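Local coordinates for protein TipC2 (Streptococcus intermedius B196, PDB 6DHX) that probably protects the bacterium that makes it as an immunity protein, by recognising an antibacterial toxin exported through the type VII secretion system, at residues F22-Q27 with S176-K181; N40-V45 with L167-S172; I63-I68 with N163-K168. One frame throughout, in Å; residues are numbered along the deposited sequence.

Contact 1: F22-Q27 with S176-K181; sequences FDEIYQ and SKYSPK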
loop_
_atom_site.group_PDB
_atom_site.type_symbol
_atom_site.label_atom_id
_atom_site.label_comp_id
_atom_site.label_asym_id
_atom_site.label_seq_id
_atom_site.Cartn_x
_atom_site.Cartn_y
_atom_site.Cartn_z
ATOM N N PHE A 22 10.374 4.628 -1.239
ATOM C CA PHE A 22 9.764 3.898 -0.131
ATOM C C PHE A 22 10.595 4.056 1.140
ATOM O O PHE A 22 10.032 4.198 2.225
ATOM C CB PHE A 22 9.593 2.406 -0.497
ATOM C CG PHE A 22 8.817 2.248 -1.795
ATOM C CD1 PHE A 22 7.442 2.527 -1.816
ATOM C CD2 PHE A 22 9.471 1.984 -2.972
ATOM C CE1 PHE A 22 6.720 2.504 -3.018
ATOM C CE2 PHE A 22 8.753 1.958 -4.205
ATOM C CZ PHE A 22 7.376 2.218 -4.206
ATOM N N ASP A 23 11.928 4.014 1.022
ATOM C CA ASP A 23 12.777 4.378 2.168
ATOM C C ASP A 23 12.422 5.773 2.673
ATOM O O ASP A 23 12.461 6.047 3.874
ATOM C CB ASP A 23 14.264 4.423 1.795
ATOM C CG ASP A 23 14.907 3.062 1.619
ATOM O OD1 ASP A 23 14.450 2.031 2.159
ATOM O OD2 ASP A 23 15.967 3.035 0.924
ATOM N N GLU A 24 12.204 6.706 1.756
ATOM C CA GLU A 24 11.942 8.074 2.169
ATOM C C GLU A 24 10.655 8.150 2.994
ATOM O O GLU A 24 10.619 8.747 4.082
ATOM C CB GLU A 24 11.891 8.923 0.892
ATOM C CG GLU A 24 11.873 10.368 1.054
ATOM C CD GLU A 24 11.807 11.028 -0.325
ATOM O OE1 GLU A 24 10.684 11.052 -0.871
ATOM O OE2 GLU A 24 12.871 11.470 -0.828
ATOM N N ILE A 25 9.595 7.510 2.511
ATOM C CA ILE A 25 8.339 7.446 3.262
ATOM C C ILE A 25 8.534 6.742 4.607
ATOM O O ILE A 25 8.051 7.227 5.645
ATOM C CB ILE A 25 7.240 6.743 2.443
ATOM C CG1 ILE A 25 6.903 7.549 1.170
ATOM C CG2 ILE A 25 5.970 6.564 3.314
ATOM C CD1 ILE A 25 6.085 6.695 0.075
ATOM N N TYR A 26 9.217 5.596 4.599
ATOM C CA TYR A 26 9.424 4.837 5.832
ATOM C C TYR A 26 10.196 5.684 6.847
ATOM O O TYR A 26 9.794 5.809 8.018
ATOM C CB TYR A 26 10.184 3.535 5.510
ATOM C CG TYR A 26 10.470 2.680 6.721
ATOM C CD1 TYR A 26 11.570 2.957 7.548
ATOM C CD2 TYR A 26 9.651 1.568 7.039
ATOM C CE1 TYR A 26 11.814 2.170 8.672
ATOM C CE2 TYR A 26 9.901 0.784 8.170
ATOM C CZ TYR A 26 10.978 1.089 8.962
ATOM O OH TYR A 26 11.284 0.350 10.062
ATOM N N GLN A 27 11.317 6.269 6.408
ATOM C CA GLN A 27 12.191 6.972 7.357
ATOM C C GLN A 27 11.555 8.254 7.851
ATOM O O GLN A 27 11.721 8.623 9.017
ATOM C CB GLN A 27 13.548 7.258 6.692
ATOM C CG GLN A 27 14.294 5.920 6.459
ATOM C CD GLN A 27 15.638 6.056 5.762
ATOM O OE1 GLN A 27 15.982 5.201 4.939
ATOM N NE2 GLN A 27 16.422 7.112 6.084
ATOM N N SER A 176 10.424 15.357 -2.045
ATOM C CA SER A 176 11.049 14.067 -2.327
ATOM C C SER A 176 12.276 14.219 -3.221
ATOM O O SER A 176 12.335 15.088 -4.099
ATOM C CB SER A 176 10.038 13.128 -3.012
ATOM O OG SER A 176 10.616 11.847 -3.294
ATOM N N LYS A 177 13.258 13.353 -3.009
ATOM C CA LYS A 177 14.372 13.216 -3.949
ATOM C C LYS A 177 14.056 12.204 -5.055
ATOM O O LYS A 177 14.884 12.000 -5.968
ATOM C CB LYS A 177 15.626 12.810 -3.189
ATOM C CG LYS A 177 16.021 13.867 -2.166
ATOM C CD LYS A 177 17.407 13.631 -1.603
ATOM C CE LYS A 177 17.962 14.923 -0.982
ATOM N NZ LYS A 177 19.228 14.663 -0.240
ATOM N N TYR A 178 12.863 11.636 -5.019
ATOM C CA TYR A 178 12.425 10.633 -5.992
ATOM C C TYR A 178 11.108 11.137 -6.576
ATOM O O TYR A 178 10.716 12.294 -6.387
ATOM C CB TYR A 178 12.324 9.275 -5.286
ATOM C CG TYR A 178 13.654 8.890 -4.663
ATOM C CD1 TYR A 178 14.700 8.445 -5.458
ATOM C CD2 TYR A 178 13.871 9.002 -3.280
ATOM C CE1 TYR A 178 15.936 8.132 -4.921
ATOM C CE2 TYR A 178 15.115 8.681 -2.745
ATOM C CZ TYR A 178 16.124 8.231 -3.549
ATOM O OH TYR A 178 17.373 7.904 -3.031
ATOM N N SER A 179 10.370 10.258 -7.243
ATOM C CA SER A 179 9.106 10.662 -7.840
ATOM C C SER A 179 8.318 9.412 -8.198
ATOM O O SER A 179 8.863 8.303 -8.205
ATOM C CB SER A 179 9.337 11.528 -9.089
ATOM O OG SER A 179 9.613 10.716 -10.216
ATOM N N PRO A 180 7.038 9.558 -8.532
ATOM C CA PRO A 180 6.250 8.384 -8.962
ATOM C C PRO A 180 6.749 7.739 -10.225
ATOM O O PRO A 180 6.352 6.604 -10.512
ATOM C CB PRO A 180 4.846 8.963 -9.183
ATOM C CG PRO A 180 4.793 10.167 -8.201
ATOM C CD PRO A 180 6.195 10.753 -8.374
ATOM N N LYS A 181 7.535 8.433 -11.044
ATOM C CA LYS A 181 8.069 7.789 -12.238
ATOM C C LYS A 181 9.542 7.418 -12.089
ATOM O O LYS A 181 10.108 6.812 -12.996
ATOM C CB LYS A 181 7.845 8.659 -13.474
ATOM C CG LYS A 181 8.592 9.960 -13.462
ATOM C CD LYS A 181 8.727 10.505 -14.897
ATOM C CE LYS A 181 8.776 12.024 -14.906
ATOM N NZ LYS A 181 8.826 12.559 -16.294
#

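Contact 2: N40-V45 with L167-S172; sequences NKLTDV and LKDWCS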
loop_
_atom_site.group_PDB
_atom_site.type_symbol
_atom_site.label_atom_id
_atom_site.label_comp_id
_atom_site.label_asym_id
_atom_site.label_seq_id
_atom_site.Cartn_x
_atom_site.Cartn_y
_atom_site.Cartn_z
ATOM N N ASN A 40 -0.020 14.005 8.902
ATOM C CA ASN A 40 -0.937 15.056 9.333
ATOM C C ASN A 40 -1.012 16.162 8.293
ATOM O O ASN A 40 -2.014 16.873 8.260
ATOM C CB ASN A 40 -0.509 15.681 10.683
ATOM C CG ASN A 40 -0.625 14.677 11.852
ATOM O OD1 ASN A 40 -1.368 13.724 11.764
ATOM N ND2 ASN A 40 0.121 14.902 12.921
ATOM N N LYS A 41 0.023 16.304 7.463
ATOM C CA LYS A 41 0.083 17.356 6.438
ATOM C C LYS A 41 -0.778 17.030 5.221
ATOM O O LYS A 41 -1.026 17.930 4.422
ATOM C CB LYS A 41 1.535 17.586 5.984
ATOM C CG LYS A 41 2.440 18.229 7.084
ATOM C CD LYS A 41 3.878 18.429 6.563
ATOM C CE LYS A 41 4.767 19.099 7.625
ATOM N NZ LYS A 41 6.108 19.452 7.098
ATOM N N LEU A 42 -1.248 15.778 5.077
ATOM C CA LEU A 42 -1.953 15.327 3.861
ATOM C C LEU A 42 -3.442 15.327 4.177
ATOM O O LEU A 42 -3.936 14.449 4.898
ATOM C CB LEU A 42 -1.485 13.934 3.426
ATOM C CG LEU A 42 -2.122 13.375 2.142
ATOM C CD1 LEU A 42 -1.778 14.301 0.955
ATOM C CD2 LEU A 42 -1.533 11.945 1.923
ATOM N N THR A 43 -4.174 16.264 3.582
ATOM C CA THR A 43 -5.558 16.453 3.985
ATOM C C THR A 43 -6.454 15.295 3.538
ATOM O O THR A 43 -7.469 15.045 4.179
ATOM C CB THR A 43 -6.044 17.813 3.425
ATOM O OG1 THR A 43 -5.370 18.829 4.153
ATOM C CG2 THR A 43 -7.543 17.997 3.671
ATOM N N ASP A 44 -6.098 14.565 2.466
ATOM C CA ASP A 44 -6.950 13.474 1.993
ATOM C C ASP A 44 -6.900 12.228 2.868
ATOM O O ASP A 44 -7.619 11.283 2.535
ATOM C CB ASP A 44 -6.569 13.039 0.562
ATOM C CG ASP A 44 -7.064 14.024 -0.492
ATOM O OD1 ASP A 44 -7.945 14.853 -0.165
ATOM O OD2 ASP A 44 -6.611 13.951 -1.653
ATOM N N VAL A 45 -6.076 12.166 3.918
ATOM C CA VAL A 45 -6.017 10.910 4.669
ATOM C C VAL A 45 -6.305 11.162 6.139
ATOM O O VAL A 45 -6.188 12.290 6.645
ATOM C CB VAL A 45 -4.642 10.213 4.487
ATOM C CG1 VAL A 45 -4.344 10.013 2.981
ATOM C CG2 VAL A 45 -3.502 11.048 5.196
ATOM N N LEU A 167 1.749 8.015 -4.184
ATOM C CA LEU A 167 3.105 8.564 -4.254
ATOM C C LEU A 167 3.074 10.026 -4.695
ATOM O O LEU A 167 3.921 10.832 -4.272
ATOM C CB LEU A 167 3.999 7.733 -5.182
ATOM C CG LEU A 167 4.286 6.299 -4.692
ATOM C CD1 LEU A 167 5.220 5.562 -5.685
ATOM C CD2 LEU A 167 4.943 6.302 -3.257
ATOM N N LYS A 168 2.110 10.398 -5.520
ATOM C CA LYS A 168 1.984 11.813 -5.888
ATOM C C LYS A 168 1.598 12.647 -4.661
ATOM O O LYS A 168 2.103 13.766 -4.456
ATOM C CB LYS A 168 0.943 11.948 -7.000
ATOM C CG LYS A 168 0.870 13.341 -7.601
ATOM C CD LYS A 168 -0.200 13.399 -8.675
ATOM C CE LYS A 168 -0.122 14.677 -9.497
ATOM N NZ LYS A 168 -1.134 14.657 -10.580
ATOM N N ASP A 169 0.741 12.082 -3.801
ATOM C CA ASP A 169 0.397 12.723 -2.530
ATOM C C ASP A 169 1.620 12.882 -1.640
ATOM O O ASP A 169 1.788 13.919 -0.996
ATOM C CB ASP A 169 -0.663 11.910 -1.775
ATOM C CG ASP A 169 -2.065 12.131 -2.305
ATOM O OD1 ASP A 169 -2.256 13.042 -3.126
ATOM O OD2 ASP A 169 -2.975 11.385 -1.913
ATOM N N TRP A 170 2.442 11.823 -1.529
ATOM C CA TRP A 170 3.682 11.929 -0.759
ATOM C C TRP A 170 4.514 13.102 -1.235
ATOM O O TRP A 170 5.012 13.907 -0.427
ATOM C CB TRP A 170 4.510 10.637 -0.920
ATOM C CG TRP A 170 5.837 10.763 -0.216
ATOM C CD1 TRP A 170 7.092 10.856 -0.788
ATOM C CD2 TRP A 170 6.030 10.853 1.208
ATOM N NE1 TRP A 170 8.048 10.994 0.209
ATOM C CE2 TRP A 170 7.429 10.991 1.434
ATOM C CE3 TRP A 170 5.154 10.814 2.305
ATOM C CZ2 TRP A 170 7.982 11.074 2.725
ATOM C CZ3 TRP A 170 5.711 10.901 3.626
ATOM C CH2 TRP A 170 7.101 11.029 3.807
ATOM N N CYS A 171 4.672 13.221 -2.567
ATOM C CA CYS A 171 5.481 14.321 -3.102
ATOM C C CYS A 171 4.820 15.687 -2.910
ATOM O O CYS A 171 5.519 16.706 -2.992
ATOM C CB CYS A 171 5.819 14.091 -4.604
ATOM S SG CYS A 171 6.856 12.537 -4.772
ATOM N N SER A 172 3.539 15.735 -2.547
ATOM C CA SER A 172 2.898 17.011 -2.232
ATOM C C SER A 172 3.124 17.459 -0.792
ATOM O O SER A 172 2.909 18.640 -0.497
ATOM C CB SER A 172 1.381 16.923 -2.472
ATOM O OG SER A 172 0.714 16.293 -1.394
HETATM O O HOH W 1 -5.327 11.905 -3.036
#

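Contact 3: I63-I68 with N163-K168; sequences ILYKDI and NQKVLK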
loop_
_atom_site.group_PDB
_atom_site.type_symbol
_atom_site.label_atom_id
_atom_site.label_comp_id
_atom_site.label_asym_id
_atom_site.label_seq_id
_atom_site.Cartn_x
_atom_site.Cartn_y
_atom_site.Cartn_z
ATOM N N ILE A 63 -2.296 4.760 7.751
ATOM C CA ILE A 63 -2.856 5.874 6.994
ATOM C C ILE A 63 -4.047 5.331 6.220
ATOM O O ILE A 63 -3.936 4.276 5.575
ATOM C CB ILE A 63 -1.813 6.460 6.020
ATOM C CG1 ILE A 63 -0.469 6.766 6.738
ATOM C CG2 ILE A 63 -2.389 7.656 5.264
ATOM C CD1 ILE A 63 -0.594 7.709 7.999
ATOM N N LEU A 64 -5.169 6.025 6.281
ATOM C CA LEU A 64 -6.385 5.566 5.606
ATOM C C LEU A 64 -6.930 6.721 4.777
ATOM O O LEU A 64 -7.186 7.812 5.323
ATOM C CB LEU A 64 -7.466 5.139 6.650
ATOM C CG LEU A 64 -8.755 4.579 6.064
ATOM C CD1 LEU A 64 -8.395 3.206 5.381
ATOM C CD2 LEU A 64 -9.847 4.336 7.115
ATOM N N TYR A 65 -7.136 6.493 3.477
ATOM C CA TYR A 65 -7.714 7.563 2.668
ATOM C C TYR A 65 -9.166 7.799 3.054
ATOM O O TYR A 65 -9.943 6.856 3.230
ATOM C CB TYR A 65 -7.613 7.240 1.163
ATOM C CG TYR A 65 -6.291 7.711 0.632
ATOM C CD1 TYR A 65 -5.115 7.019 0.941
ATOM C CD2 TYR A 65 -6.196 8.883 -0.115
ATOM C CE1 TYR A 65 -3.843 7.476 0.508
ATOM C CE2 TYR A 65 -4.950 9.366 -0.549
ATOM C CZ TYR A 65 -3.788 8.656 -0.235
ATOM O OH TYR A 65 -2.567 9.103 -0.664
ATOM N N LYS A 66 -9.523 9.083 3.179
ATOM C CA LYS A 66 -10.887 9.491 3.495
ATOM C C LYS A 66 -11.823 9.189 2.331
ATOM O O LYS A 66 -11.430 9.192 1.167
ATOM C CB LYS A 66 -10.944 11.004 3.805
ATOM C CG LYS A 66 -10.113 11.458 5.023
ATOM C CD LYS A 66 -10.030 12.997 5.131
ATOM C CE LYS A 66 -9.248 13.457 6.382
ATOM N NZ LYS A 66 -9.101 14.993 6.424
ATOM N N ASP A 67 -13.091 8.955 2.659
ATOM C CA ASP A 67 -14.085 8.660 1.629
ATOM C C ASP A 67 -14.151 9.754 0.559
ATOM O O ASP A 67 -14.261 9.442 -0.634
ATOM C CB ASP A 67 -15.445 8.447 2.279
ATOM C CG ASP A 67 -15.452 7.273 3.222
ATOM O OD1 ASP A 67 -14.648 6.327 3.015
ATOM O OD2 ASP A 67 -16.266 7.291 4.173
ATOM N N ILE A 68 -14.051 11.037 0.960
ATOM C CA ILE A 68 -14.006 12.150 -0.005
ATOM C C ILE A 68 -12.895 11.960 -1.032
ATOM O O ILE A 68 -12.986 12.452 -2.168
ATOM C CB ILE A 68 -13.851 13.513 0.722
ATOM C CG1 ILE A 68 -13.488 14.639 -0.250
ATOM C CG2 ILE A 68 -12.761 13.500 1.754
ATOM C CD1 ILE A 68 -14.646 15.251 -0.979
ATOM N N ASN A 163 0.910 5.101 -8.049
ATOM C CA ASN A 163 1.782 6.154 -8.574
ATOM C C ASN A 163 1.093 7.513 -8.608
ATOM O O ASN A 163 1.639 8.507 -8.112
ATOM C CB ASN A 163 2.287 5.752 -9.962
ATOM C CG ASN A 163 3.355 4.668 -9.866
ATOM O OD1 ASN A 163 3.976 4.500 -8.811
ATOM N ND2 ASN A 163 3.592 3.957 -10.951
ATOM N N GLN A 164 -0.100 7.579 -9.189
ATOM C CA GLN A 164 -0.766 8.849 -9.452
ATOM C C GLN A 164 -1.551 9.358 -8.256
ATOM O O GLN A 164 -2.061 10.498 -8.278
ATOM C CB GLN A 164 -1.698 8.711 -10.686
ATOM C CG GLN A 164 -0.926 8.492 -12.009
ATOM C CD GLN A 164 0.330 9.363 -12.050
ATOM O OE1 GLN A 164 0.268 10.577 -11.796
ATOM N NE2 GLN A 164 1.478 8.742 -12.321
ATOM N N LYS A 165 -1.638 8.581 -7.187
ATOM C CA LYS A 165 -2.360 9.068 -6.028
ATOM C C LYS A 165 -1.472 9.004 -4.789
ATOM O O LYS A 165 -1.068 10.065 -4.268
ATOM C CB LYS A 165 -3.669 8.290 -5.835
ATOM C CG LYS A 165 -4.608 8.879 -4.779
ATOM C CD LYS A 165 -5.980 8.199 -4.909
ATOM C CE LYS A 165 -6.958 8.716 -3.887
ATOM N NZ LYS A 165 -7.288 10.177 -4.093
ATOM N N VAL A 166 -1.126 7.805 -4.317
ATOM C CA VAL A 166 -0.385 7.698 -3.047
ATOM C C VAL A 166 0.980 8.363 -3.155
ATOM O O VAL A 166 1.370 9.161 -2.287
ATOM C CB VAL A 166 -0.221 6.228 -2.618
ATOM C CG1 VAL A 166 0.690 6.154 -1.357
ATOM C CG2 VAL A 166 -1.604 5.566 -2.373
ATOM N N LEU A 167 1.749 8.015 -4.184
ATOM C CA LEU A 167 3.105 8.564 -4.254
ATOM C C LEU A 167 3.074 10.026 -4.695
ATOM O O LEU A 167 3.921 10.832 -4.272
ATOM C CB LEU A 167 3.999 7.733 -5.182
ATOM C CG LEU A 167 4.286 6.299 -4.692
ATOM C CD1 LEU A 167 5.220 5.562 -5.685
ATOM C CD2 LEU A 167 4.943 6.302 -3.257
ATOM N N LYS A 168 2.110 10.398 -5.520
ATOM C CA LYS A 168 1.984 11.813 -5.888
ATOM C C LYS A 168 1.598 12.647 -4.661
ATOM O O LYS A 168 2.103 13.766 -4.456
ATOM C CB LYS A 168 0.943 11.948 -7.000
ATOM C CG LYS A 168 0.870 13.341 -7.601
ATOM C CD LYS A 168 -0.200 13.399 -8.675
ATOM C CE LYS A 168 -0.122 14.677 -9.497
ATOM N NZ LYS A 168 -1.134 14.657 -10.580
HETATM O O HOH W 2 0.146 9.173 0.495
#

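Contact 1: F22-Q27 with S176-K181
Glu24 reaches out from helix 21-32 and takes hold of the loop just after helix 151-173, gripping Ser176 and Lys177 with its carboxylate. Its CB points at the loop, and CG lies anti to the backbone N (chi1 -170°) with CD anti again beyond it, so the chain runs straight out and meets nothing of 176-181 until its end. There CD lies 3.3 Å from Ser176 OG. The two oxygens then divide the work. OE1 accepts the hydroxyl proton of Ser176 in a short bond, 2.6 Å from OG to OE1. OE2 accepts from the next residue's amide, with Lys177 N 2.9 Å from OE2 and an almost straight N-H...O angle of 167°. Both oxygens use their syn lone pairs, so the carboxylate closes on the loop in a forked grip that fixes its rotation. Trp170 NE1 adds a further hydrogen bond to OE1, and this buried acid is therefore held by three donors, which would be expected to favour its charged form.

The hydroxyl works twice. While giving its proton to Glu24, Ser176 OG accepts from Tyr178 N at 2.8 Å, forming an ST turn that bends the chain. Tyr178 then lies beside the carboxylate, its CD2 3.6 Å from Glu24 OE2 on an oblique approach, while Lys177 CB sits over one face of the ring toward its rim. At the far end of that ring, Tyr178 OH hydrogen-bonds Pro18 O in the segment leading into helix 21-32. A buried helix glutamate clasping a hydroxyl and a backbone amide of an ST turn thus ties the N-terminal helix to the loop that leads from helix 151-173 toward strand 187-190.

Contact 2: N40-V45 with L167-S172
A type I beta turn, Leu42 to Val45, leads into strand 45-51 and packs against the C-terminal part of helix 151-173, with Leu42 lying on Asp169. Leu42 CA and Asp169 CA are 7.3 Å apart, the nearest such pair here. With chi1 at -178° and chi2 at 62°, the leucine sets both methyls against the helix. CD1 and CD2 straddle the methylene of Asp169, each 3.8 Å from its CB, and the two side chains cross at about a right angle. The apolar part of the acid is thus covered by leucine while its carboxylate projects past CD2. Tyr65 and Ile173 also touch Leu42, so the leucine is wedged between the sheet and the helix.

At the polar margin of the patch Asp44 brings its carboxylate near that of Asp169. The two acids stop with Asp44 OD2 4.5 Å from Asp169 OD2, and a water bridges them, donating one proton to each. That water lies 2.8 Å from Asp44 OD2 and 2.7 Å from Asp169 OD2, which should ease the repulsion between like charges. Asp169 OD2 also takes a hydrogen bond from the hydroxyl of Tyr65, so this oxygen serves both the water and the sheet. Backbone hydrogen bonding between Asp44 and Lys66 ties the turn to the residue just after strand 59-65.

One helical turn further on, CD1 of Leu42 brushes Ser172 OG. This hydroxyl is folded back on its own helix: Ser172 OG donates to Asp169 O at 2.6 Å, tilted 15° from the carbonyl plane, and the same oxygen accepts from Ser172 N.

Contact 3: I63-I68 with N163-K168
Segment 63-68 carries the end of strand 59-65 and faces helix 151-173 with the backbones well apart, Tyr65 CA and Val166 CA approaching to 9.3 Å. The helix is distorted here: a wider pi-type turn spans 163-167, closed by a weak bond from Lys168 N to Asn163 O. Across the gap a single large side chain, Tyr65, does the bridging. Its ring extends to the helix, where Lys165 and Val166 both come up obliquely from the same side of its plane.

Lys165 runs past the tyrosine in the opposite direction, an extended chain that bends only at its last torsion (chi4 65°). That path lays CE alongside the ring, 3.9 Å from both CD2 and CE2 of Tyr65, and turns the ammonium aside to the carbonyl of Ala69. On the CE1 side comes a branch of Val166, with CG2 4.1 Å from Tyr65 CE1. The phenol oxygen comes closest to the helix, with Tyr65 OH 3.5 Å from Val166 CA, so it lies against the helix backbone.

That hydroxyl is well supplied with partners. A water donates to it at 3.0 Å from Tyr65 OH and also donates to Val166 O, again at 3.0 Å, linking the strand side chain to a helix carbonyl. Its hydrogen bond to Asp169 OD2 adds a second tie to the helix.

Around this buried contact the helix packs on the sheet: Lys165 and Tyr65 both touch Ile77 of strand 74-82, Val166 rests on Ile79 of the same strand, and Tyr65 also meets Val45 of strand 45-51, while Leu167 touches Ile21 and Ile25 of helix 21-32.

Helix 151-173 and the loop that follows it join all three contacts. Contacts 2 and 3 are neighbours, their centres about 7 Å apart, sharing Leu167 and Lys168; the hydrogen bond between Asp169 OD2 of contact 2 and Tyr65 OH of contact 3, 2.6 Å long, joins them. Contact 1 stands about 12 Å from contact 2 and about 15 Å from contact 3, centre to centre. Its tie to contact 2 is Glu24 OE1 to Trp170 NE1 at 2.8 Å, probably a hydrogen bond, while Ile25 CD1 packs 3.5 Å from Leu167 CD2. Along the chain, contacts 2 and 3 are nested inside the loop closed by contact 1.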